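Selenium-binding protein (Sulfolobus tokodaii, PDB 2ECE) is of unknown function but folds as a beta-propeller of the selenium-binding protein family and may bind selenium. Local coordinates at residues A[38-43]-A[67-72]; A[343-348]-A[360-365]. All coordinates share one frame; numbering follows the deposited sequence.

Contact 1: residues A[38-43]-A[67-72]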
ATOM      1  N   GLY A  38      -0.864 -22.467   4.026  1.00 34.63           N
ATOM      2  CA  GLY A  38      -0.713 -23.908   4.008  1.00 36.73           C
ATOM      3  C   GLY A  38      -1.735 -24.539   3.088  1.00 37.73           C
ATOM      4  O   GLY A  38      -1.753 -25.756   2.906  1.00 39.94           O
ATOM      5  N   ILE A  39      -2.594 -23.711   2.504  1.00 36.77           N
ATOM      6  CA  ILE A  39      -3.618 -24.195   1.589  1.00 35.98           C
ATOM      7  C   ILE A  39      -3.115 -24.120   0.157  1.00 36.32           C
ATOM      8  O   ILE A  39      -2.713 -23.057  -0.318  1.00 35.02           O
ATOM      9  CB  ILE A  39      -4.907 -23.377   1.746  1.00 35.82           C
ATOM     10  CG1 ILE A  39      -5.503 -23.657   3.126  1.00 34.83           C
ATOM     11  CG2 ILE A  39      -5.897 -23.730   0.645  1.00 34.91           C
ATOM     12  CD1 ILE A  39      -6.487 -22.633   3.584  1.00 34.91           C
ATOM     13  N   ASN A  40      -3.142 -25.260  -0.526  1.00 36.14           N
ATOM     14  CA  ASN A  40      -2.663 -25.349  -1.898  1.00 37.01           C
ATOM     15  C   ASN A  40      -3.678 -24.865  -2.932  1.00 36.45           C
ATOM     16  O   ASN A  40      -4.247 -25.661  -3.680  1.00 36.66           O
ATOM     17  CB  ASN A  40      -2.239 -26.795  -2.199  1.00 38.91           C
ATOM     18  CG  ASN A  40      -1.340 -26.901  -3.417  1.00 41.37           C
ATOM     19  OD1 ASN A  40      -0.420 -26.099  -3.597  1.00 41.48           O
ATOM     20  ND2 ASN A  40      -1.588 -27.905  -4.252  1.00 42.48           N
ATOM     21  N   ARG A  41      -3.897 -23.550  -2.957  1.00 35.12           N
ATOM     22  CA  ARG A  41      -4.818 -22.901  -3.895  1.00 32.97           C
ATOM     23  C   ARG A  41      -4.204 -21.586  -4.355  1.00 28.83           C
ATOM     24  O   ARG A  41      -3.476 -20.939  -3.611  1.00 27.40           O
ATOM     25  CB  ARG A  41      -6.159 -22.577  -3.239  1.00 34.87           C
ATOM     26  CG  ARG A  41      -7.090 -23.739  -3.018  1.00 40.29           C
ATOM     27  CD  ARG A  41      -8.395 -23.207  -2.445  1.00 44.91           C
ATOM     28  NE  ARG A  41      -9.113 -24.209  -1.664  1.00 48.53           N
ATOM     29  CZ  ARG A  41     -10.123 -23.927  -0.846  1.00 50.20           C
ATOM     30  NH1 ARG A  41     -10.530 -22.672  -0.704  1.00 51.58           N
ATOM     31  NH2 ARG A  41     -10.723 -24.894  -0.164  1.00 51.03           N
ATOM     32  N   ALA A  42      -4.524 -21.183  -5.576  1.00 25.70           N
ATOM     33  CA  ALA A  42      -3.995 -19.944  -6.129  1.00 24.30           C
ATOM     34  C   ALA A  42      -4.543 -18.709  -5.423  1.00 23.37           C
ATOM     35  O   ALA A  42      -5.623 -18.741  -4.828  1.00 21.97           O
ATOM     36  CB  ALA A  42      -4.313 -19.865  -7.617  1.00 25.02           C
ATOM     37  N   ASP A  43      -3.780 -17.623  -5.473  1.00 22.51           N
ATOM     38  CA  ASP A  43      -4.227 -16.369  -4.887  1.00 21.04           C
ATOM     39  C   ASP A  43      -5.298 -15.876  -5.862  1.00 20.46           C
ATOM     40  O   ASP A  43      -5.491 -16.482  -6.920  1.00 18.94           O
ATOM     41  CB  ASP A  43      -3.058 -15.382  -4.789  1.00 19.82           C
ATOM     42  CG  ASP A  43      -1.977 -15.855  -3.829  1.00 19.45           C
ATOM     43  OD1 ASP A  43      -2.224 -16.840  -3.094  1.00 19.60           O
ATOM     44  OD2 ASP A  43      -0.889 -15.241  -3.792  1.00 18.26           O
ATOM     45  N   PRO A  67      -4.116 -18.563 -12.361  1.00 25.40           N
ATOM     46  CA  PRO A  67      -3.658 -19.847 -12.908  1.00 26.77           C
ATOM     47  C   PRO A  67      -2.471 -20.506 -12.214  1.00 27.59           C
ATOM     48  O   PRO A  67      -2.160 -21.659 -12.501  1.00 29.50           O
ATOM     49  CB  PRO A  67      -3.350 -19.509 -14.362  1.00 26.30           C
ATOM     50  CG  PRO A  67      -2.841 -18.102 -14.255  1.00 26.62           C
ATOM     51  CD  PRO A  67      -3.853 -17.472 -13.317  1.00 24.29           C
ATOM     52  N   TYR A  68      -1.795 -19.788 -11.324  1.00 26.47           N
ATOM     53  CA  TYR A  68      -0.660 -20.372 -10.613  1.00 27.45           C
ATOM     54  C   TYR A  68      -0.819 -20.209  -9.110  1.00 27.55           C
ATOM     55  O   TYR A  68      -1.617 -19.396  -8.641  1.00 26.10           O
ATOM     56  CB  TYR A  68       0.671 -19.731 -11.034  1.00 27.48           C
ATOM     57  CG  TYR A  68       0.977 -19.799 -12.509  1.00 28.72           C
ATOM     58  CD1 TYR A  68       0.602 -18.765 -13.363  1.00 27.86           C
ATOM     59  CD2 TYR A  68       1.641 -20.899 -13.055  1.00 29.08           C
ATOM     60  CE1 TYR A  68       0.883 -18.817 -14.725  1.00 28.11           C
ATOM     61  CE2 TYR A  68       1.927 -20.964 -14.418  1.00 29.58           C
ATOM     62  CZ  TYR A  68       1.547 -19.920 -15.246  1.00 29.12           C
ATOM     63  OH  TYR A  68       1.831 -19.971 -16.589  1.00 27.40           O
ATOM     64  N   ILE A  69      -0.033 -20.972  -8.363  1.00 26.87           N
ATOM     65  CA  ILE A  69      -0.070 -20.932  -6.911  1.00 28.23           C
ATOM     66  C   ILE A  69       1.148 -20.183  -6.363  1.00 27.79           C
ATOM     67  O   ILE A  69       2.173 -20.082  -7.030  1.00 29.35           O
ATOM     68  CB  ILE A  69      -0.121 -22.377  -6.347  1.00 30.30           C
ATOM     69  CG1 ILE A  69      -1.479 -23.000  -6.683  1.00 29.48           C
ATOM     70  CG2 ILE A  69       0.107 -22.378  -4.852  1.00 30.86           C
ATOM     71  CD1 ILE A  69      -1.541 -24.498  -6.484  1.00 33.09           C
ATOM     72  N   ASN A  70       1.006 -19.641  -5.156  1.00 27.17           N
ATOM     73  CA  ASN A  70       2.061 -18.895  -4.467  1.00 27.69           C
ATOM     74  C   ASN A  70       2.604 -17.621  -5.128  1.00 25.64           C
ATOM     75  O   ASN A  70       3.794 -17.334  -5.028  1.00 25.54           O
ATOM     76  CB  ASN A  70       3.238 -19.820  -4.128  1.00 31.77           C
ATOM     77  CG  ASN A  70       2.867 -20.880  -3.109  1.00 34.73           C
ATOM     78  OD1 ASN A  70       2.157 -20.607  -2.136  1.00 38.30           O
ATOM     79  ND2 ASN A  70       3.354 -22.094  -3.320  1.00 38.45           N
ATOM     80  N   ASP A  71       1.740 -16.850  -5.788  1.00 22.97           N
ATOM     81  CA  ASP A  71       2.167 -15.593  -6.411  1.00 21.89           C
ATOM     82  C   ASP A  71       2.488 -14.590  -5.304  1.00 20.92           C
ATOM     83  O   ASP A  71       3.412 -13.787  -5.428  1.00 21.36           O
ATOM     84  CB  ASP A  71       1.040 -14.983  -7.267  1.00 21.93           C
ATOM     85  CG  ASP A  71       0.948 -15.584  -8.668  1.00 21.40           C
ATOM     86  OD1 ASP A  71       1.937 -15.513  -9.433  1.00 20.54           O
ATOM     87  OD2 ASP A  71      -0.128 -16.110  -9.014  1.00 18.97           O
ATOM     88  N   GLU A  72       1.710 -14.691  -4.227  1.00 21.45           N
ATOM     89  CA  GLU A  72       1.732 -13.814  -3.055  1.00 20.80           C
ATOM     90  C   GLU A  72       1.259 -12.453  -3.540  1.00 20.88           C
ATOM     91  O   GLU A  72       2.057 -11.542  -3.768  1.00 20.00           O
ATOM     92  CB  GLU A  72       3.116 -13.698  -2.393  1.00 22.26           C
ATOM     93  CG  GLU A  72       3.200 -12.641  -1.238  1.00 23.02           C
ATOM     94  CD  GLU A  72       3.277 -13.232   0.186  1.00 24.48           C
ATOM     95  OE1 GLU A  72       3.987 -14.239   0.394  1.00 23.95           O
ATOM     96  OE2 GLU A  72       2.643 -12.670   1.111  1.00 24.08           O
TER
HETATM   97  O   HOH W   1      -1.328 -19.360  -3.575  1.00 22.27           O
HETATM   98  O   HOH W   2      -1.061 -17.382  -6.780  1.00 22.05           O
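D43 reaches across to E72 where two loops of a beta-propeller meet: residues 38-43 belong to the connection between strands 27-33 and 44-49, and residues 67-72 to the passage from strand 60-65 into the next blade. OD2 of D43 receives E72 N at 2.7 Å in a bent, weak hydrogen bond (125° at the hydrogen). With CG anti to its own carbonyl carbon (chi1 -65°), the carboxylate extends towards the second loop. OD2 is gripped further by L73 N and T35 OG1, while OD1 accepts from Y34 N; this buried carboxylate therefore ties three pieces of chain together.

On the more exposed side I69 packs on A42 and N40. Its CG1 makes an apolar contact with A42 CB at 4.3 Å, and its side chain crosses that of N40 at about a right angle, CD1 of I69 approaching N40 OD1 to 3.5 Å.

Bound water fills in between. One molecule donates to R41 O and to D43 OD1 and accepts from N70 N, so it braces the carboxylate from its other oxygen. A second takes N-H groups from D43 and D71 and donates to Y68 O at 2.8 Å and to D71 OD2 at 2.7 Å. Farther out, residues 67-72 are bonded to the chain around R104 and R107 and to S403: D71 OD2 meets Y109 OH, E72 OE1 pairs with R104 NE and S403 OG, and D71 OD1 forms a salt bridge with R107 NH1.

Contact 2: residues A[343-348]-A[360-365]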
ATOM      1  N   GLY A 343      -3.257  -3.079  17.173  1.00 24.98           N
ATOM      2  CA  GLY A 343      -4.612  -3.338  16.712  1.00 24.99           C
ATOM      3  C   GLY A 343      -5.501  -2.111  16.594  1.00 25.91           C
ATOM      4  O   GLY A 343      -6.577  -2.053  17.197  1.00 26.62           O
ATOM      5  N   GLU A 344      -5.074  -1.131  15.802  1.00 26.50           N
ATOM      6  CA  GLU A 344      -5.863   0.086  15.645  1.00 25.91           C
ATOM      7  C   GLU A 344      -5.745   0.729  14.265  1.00 26.12           C
ATOM      8  O   GLU A 344      -4.850   0.411  13.477  1.00 23.10           O
ATOM      9  CB  GLU A 344      -5.425   1.149  16.666  1.00 26.77           C
ATOM     10  CG  GLU A 344      -5.455   0.755  18.142  1.00 28.31           C
ATOM     11  CD  GLU A 344      -4.882   1.854  19.043  1.00 30.30           C
ATOM     12  OE1 GLU A 344      -4.412   2.883  18.507  1.00 31.66           O
ATOM     13  OE2 GLU A 344      -4.891   1.691  20.281  1.00 29.22           O
ATOM     14  N   VAL A 345      -6.682   1.628  13.993  1.00 24.55           N
ATOM     15  CA  VAL A 345      -6.677   2.441  12.792  1.00 23.34           C
ATOM     16  C   VAL A 345      -6.902   3.798  13.434  1.00 23.98           C
ATOM     17  O   VAL A 345      -7.822   3.957  14.245  1.00 23.85           O
ATOM     18  CB  VAL A 345      -7.849   2.161  11.824  1.00 22.71           C
ATOM     19  CG1 VAL A 345      -7.816   3.185  10.699  1.00 21.28           C
ATOM     20  CG2 VAL A 345      -7.738   0.761  11.231  1.00 20.68           C
ATOM     21  N   ARG A 346      -6.042   4.758  13.113  1.00 24.88           N
ATOM     22  CA  ARG A 346      -6.154   6.097  13.665  1.00 24.97           C
ATOM     23  C   ARG A 346      -6.349   7.116  12.553  1.00 27.50           C
ATOM     24  O   ARG A 346      -5.987   6.874  11.394  1.00 26.29           O
ATOM     25  CB  ARG A 346      -4.892   6.462  14.450  1.00 25.04           C
ATOM     26  CG  ARG A 346      -4.610   5.573  15.645  1.00 24.61           C
ATOM     27  CD  ARG A 346      -3.396   6.077  16.410  1.00 25.35           C
ATOM     28  NE  ARG A 346      -3.137   5.283  17.607  1.00 24.85           N
ATOM     29  CZ  ARG A 346      -2.291   5.633  18.569  1.00 23.96           C
ATOM     30  NH1 ARG A 346      -1.611   6.768  18.484  1.00 22.85           N
ATOM     31  NH2 ARG A 346      -2.131   4.847  19.622  1.00 25.69           N
ATOM     32  N   GLN A 347      -6.925   8.256  12.921  1.00 26.96           N
ATOM     33  CA  GLN A 347      -7.160   9.354  12.000  1.00 26.61           C
ATOM     34  C   GLN A 347      -6.480  10.582  12.591  1.00 27.91           C
ATOM     35  O   GLN A 347      -6.774  10.977  13.717  1.00 29.87           O
ATOM     36  CB  GLN A 347      -8.659   9.630  11.853  1.00 24.77           C
ATOM     37  CG  GLN A 347      -8.970  10.886  11.049  1.00 23.36           C
ATOM     38  CD  GLN A 347     -10.407  11.348  11.211  1.00 25.11           C
ATOM     39  OE1 GLN A 347     -11.183  11.368  10.252  1.00 27.08           O
ATOM     40  NE2 GLN A 347     -10.769  11.719  12.429  1.00 25.01           N
ATOM     41  N   TYR A 348      -5.559  11.175  11.842  1.00 28.37           N
ATOM     42  CA  TYR A 348      -4.865  12.366  12.307  1.00 28.20           C
ATOM     43  C   TYR A 348      -5.222  13.557  11.431  1.00 28.76           C
ATOM     44  O   TYR A 348      -5.132  13.487  10.204  1.00 26.94           O
ATOM     45  CB  TYR A 348      -3.349  12.177  12.275  1.00 27.26           C
ATOM     46  CG  TYR A 348      -2.790  11.297  13.362  1.00 27.19           C
ATOM     47  CD1 TYR A 348      -2.835   9.910  13.257  1.00 27.09           C
ATOM     48  CD2 TYR A 348      -2.203  11.856  14.500  1.00 28.51           C
ATOM     49  CE1 TYR A 348      -2.306   9.094  14.260  1.00 27.76           C
ATOM     50  CE2 TYR A 348      -1.672  11.054  15.509  1.00 28.33           C
ATOM     51  CZ  TYR A 348      -1.726   9.672  15.381  1.00 30.01           C
ATOM     52  OH  TYR A 348      -1.199   8.871  16.371  1.00 30.24           O
ATOM     53  N   GLY A 360      -9.325  10.516  15.759  1.00 30.69           N
ATOM     54  CA  GLY A 360     -10.121   9.305  15.664  1.00 31.37           C
ATOM     55  C   GLY A 360      -9.299   8.046  15.871  1.00 32.24           C
ATOM     56  O   GLY A 360      -8.161   7.960  15.406  1.00 31.85           O
ATOM     57  N   LYS A 361      -9.879   7.065  16.560  1.00 31.88           N
ATOM     58  CA  LYS A 361      -9.194   5.804  16.838  1.00 31.77           C
ATOM     59  C   LYS A 361     -10.175   4.656  17.071  1.00 31.83           C
ATOM     60  O   LYS A 361     -11.086   4.768  17.890  1.00 31.62           O
ATOM     61  CB  LYS A 361      -8.308   5.955  18.077  1.00 31.28           C
ATOM     62  CG  LYS A 361      -7.622   4.664  18.512  1.00 33.23           C
ATOM     63  CD  LYS A 361      -7.063   4.741  19.931  1.00 30.72           C
ATOM     64  CE  LYS A 361      -5.997   5.813  20.091  1.00 32.14           C
ATOM     65  NZ  LYS A 361      -5.454   5.823  21.476  1.00 28.96           N
ATOM     66  N   VAL A 362      -9.997   3.558  16.343  1.00 30.49           N
ATOM     67  CA  VAL A 362     -10.848   2.389  16.526  1.00 29.22           C
ATOM     68  C   VAL A 362      -9.952   1.187  16.808  1.00 29.43           C
ATOM     69  O   VAL A 362      -8.789   1.157  16.397  1.00 28.61           O
ATOM     70  CB  VAL A 362     -11.728   2.097  15.282  1.00 29.11           C
ATOM     71  CG1 VAL A 362     -12.708   3.237  15.062  1.00 27.43           C
ATOM     72  CG2 VAL A 362     -10.855   1.883  14.055  1.00 26.39           C
ATOM     73  N   LYS A 363     -10.489   0.207  17.528  1.00 29.06           N
ATOM     74  CA  LYS A 363      -9.734  -0.994  17.869  1.00 29.11           C
ATOM     75  C   LYS A 363     -10.252  -2.191  17.087  1.00 27.00           C
ATOM     76  O   LYS A 363     -11.449  -2.462  17.073  1.00 25.51           O
ATOM     77  CB  LYS A 363      -9.841  -1.295  19.370  1.00 31.24           C
ATOM     78  CG  LYS A 363      -9.483  -0.140  20.285  1.00 35.26           C
ATOM     79  CD  LYS A 363      -9.616  -0.568  21.741  1.00 37.51           C
ATOM     80  CE  LYS A 363      -9.749   0.623  22.666  1.00 39.80           C
ATOM     81  NZ  LYS A 363      -8.589   1.544  22.552  1.00 43.58           N
ATOM     82  N   LEU A 364      -9.340  -2.905  16.441  1.00 27.13           N
ATOM     83  CA  LEU A 364      -9.692  -4.076  15.649  1.00 26.89           C
ATOM     84  C   LEU A 364      -8.578  -5.107  15.813  1.00 27.70           C
ATOM     85  O   LEU A 364      -7.415  -4.818  15.518  1.00 28.47           O
ATOM     86  CB  LEU A 364      -9.828  -3.693  14.171  1.00 25.47           C
ATOM     87  CG  LEU A 364     -10.925  -2.713  13.745  1.00 27.02           C
ATOM     88  CD1 LEU A 364     -10.632  -2.196  12.337  1.00 25.99           C
ATOM     89  CD2 LEU A 364     -12.290  -3.405  13.794  1.00 25.41           C
ATOM     90  N   GLY A 365      -8.934  -6.301  16.284  1.00 27.59           N
ATOM     91  CA  GLY A 365      -7.946  -7.353  16.484  1.00 27.28           C
ATOM     92  C   GLY A 365      -6.734  -6.865  17.259  1.00 27.90           C
ATOM     93  O   GLY A 365      -6.875  -6.187  18.276  1.00 28.30           O
TER
HETATM   94  O   HOH W   3      -4.021   3.294  22.081  1.00 37.12           O
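V345 and V362 form a hydrogen-bonded antiparallel pair, joined in both directions: V362 N to V345 O at 3.0 Å, almost straight at 167°, and V345 N to V362 O at 3.2 Å. The backbone bonding continues through Q347 N to G360 O (2.8 Å) at one end and L364 N to G343 O at the other, where G343 and E344 form a G1 beta bulge opposite L339.

Charged groups gather on the face carrying E344, R346, K361 and K363. R346 grips E344 side-on, NE and NH2 both turned to OE1, with NE nearer at 2.9 Å; its NH1 meets Y348 OH, also in the guanidinium plane. K361 bends at chi3 (-62°), laying CE over a guanidinium face, while its CD lies 3.5 Å from E344 OE1. Its NZ reaches E344 OE2 through a water, and H369 NE2 is a second partner of OE2.

On the other face the valines make the apolar contact: V345 CB touches V362 CG2 at 3.8 Å, and both pack on L421 of the following sheet, as L364 does on V419 and I431. This is the beta hairpin of strands 344-349 and 357-363, the third and fourth strands of a four-stranded propeller blade.

From the N terminus, the chain runs through strand 27-33 and the loop 38-43, then through strands 44-49 and 60-65 before contact 1 closes a 23-residue excursion at 67-72. That joins a turn within one blade to the exit towards the next. The chain then builds most of the propeller before contact 2 closes a shorter excursion, 11 residues long, within a single hairpin. The two neither nest nor cross; the centres of contact 1 and contact 2 lie about 31 Å apart, and the nearest atoms of contact 1 and contact 2 about 19 Å. The ring is completed late: strand 443-449 joins 27-33 in the blade of contact 1, and the disulfide C86-C460 fastens the C-terminal tail.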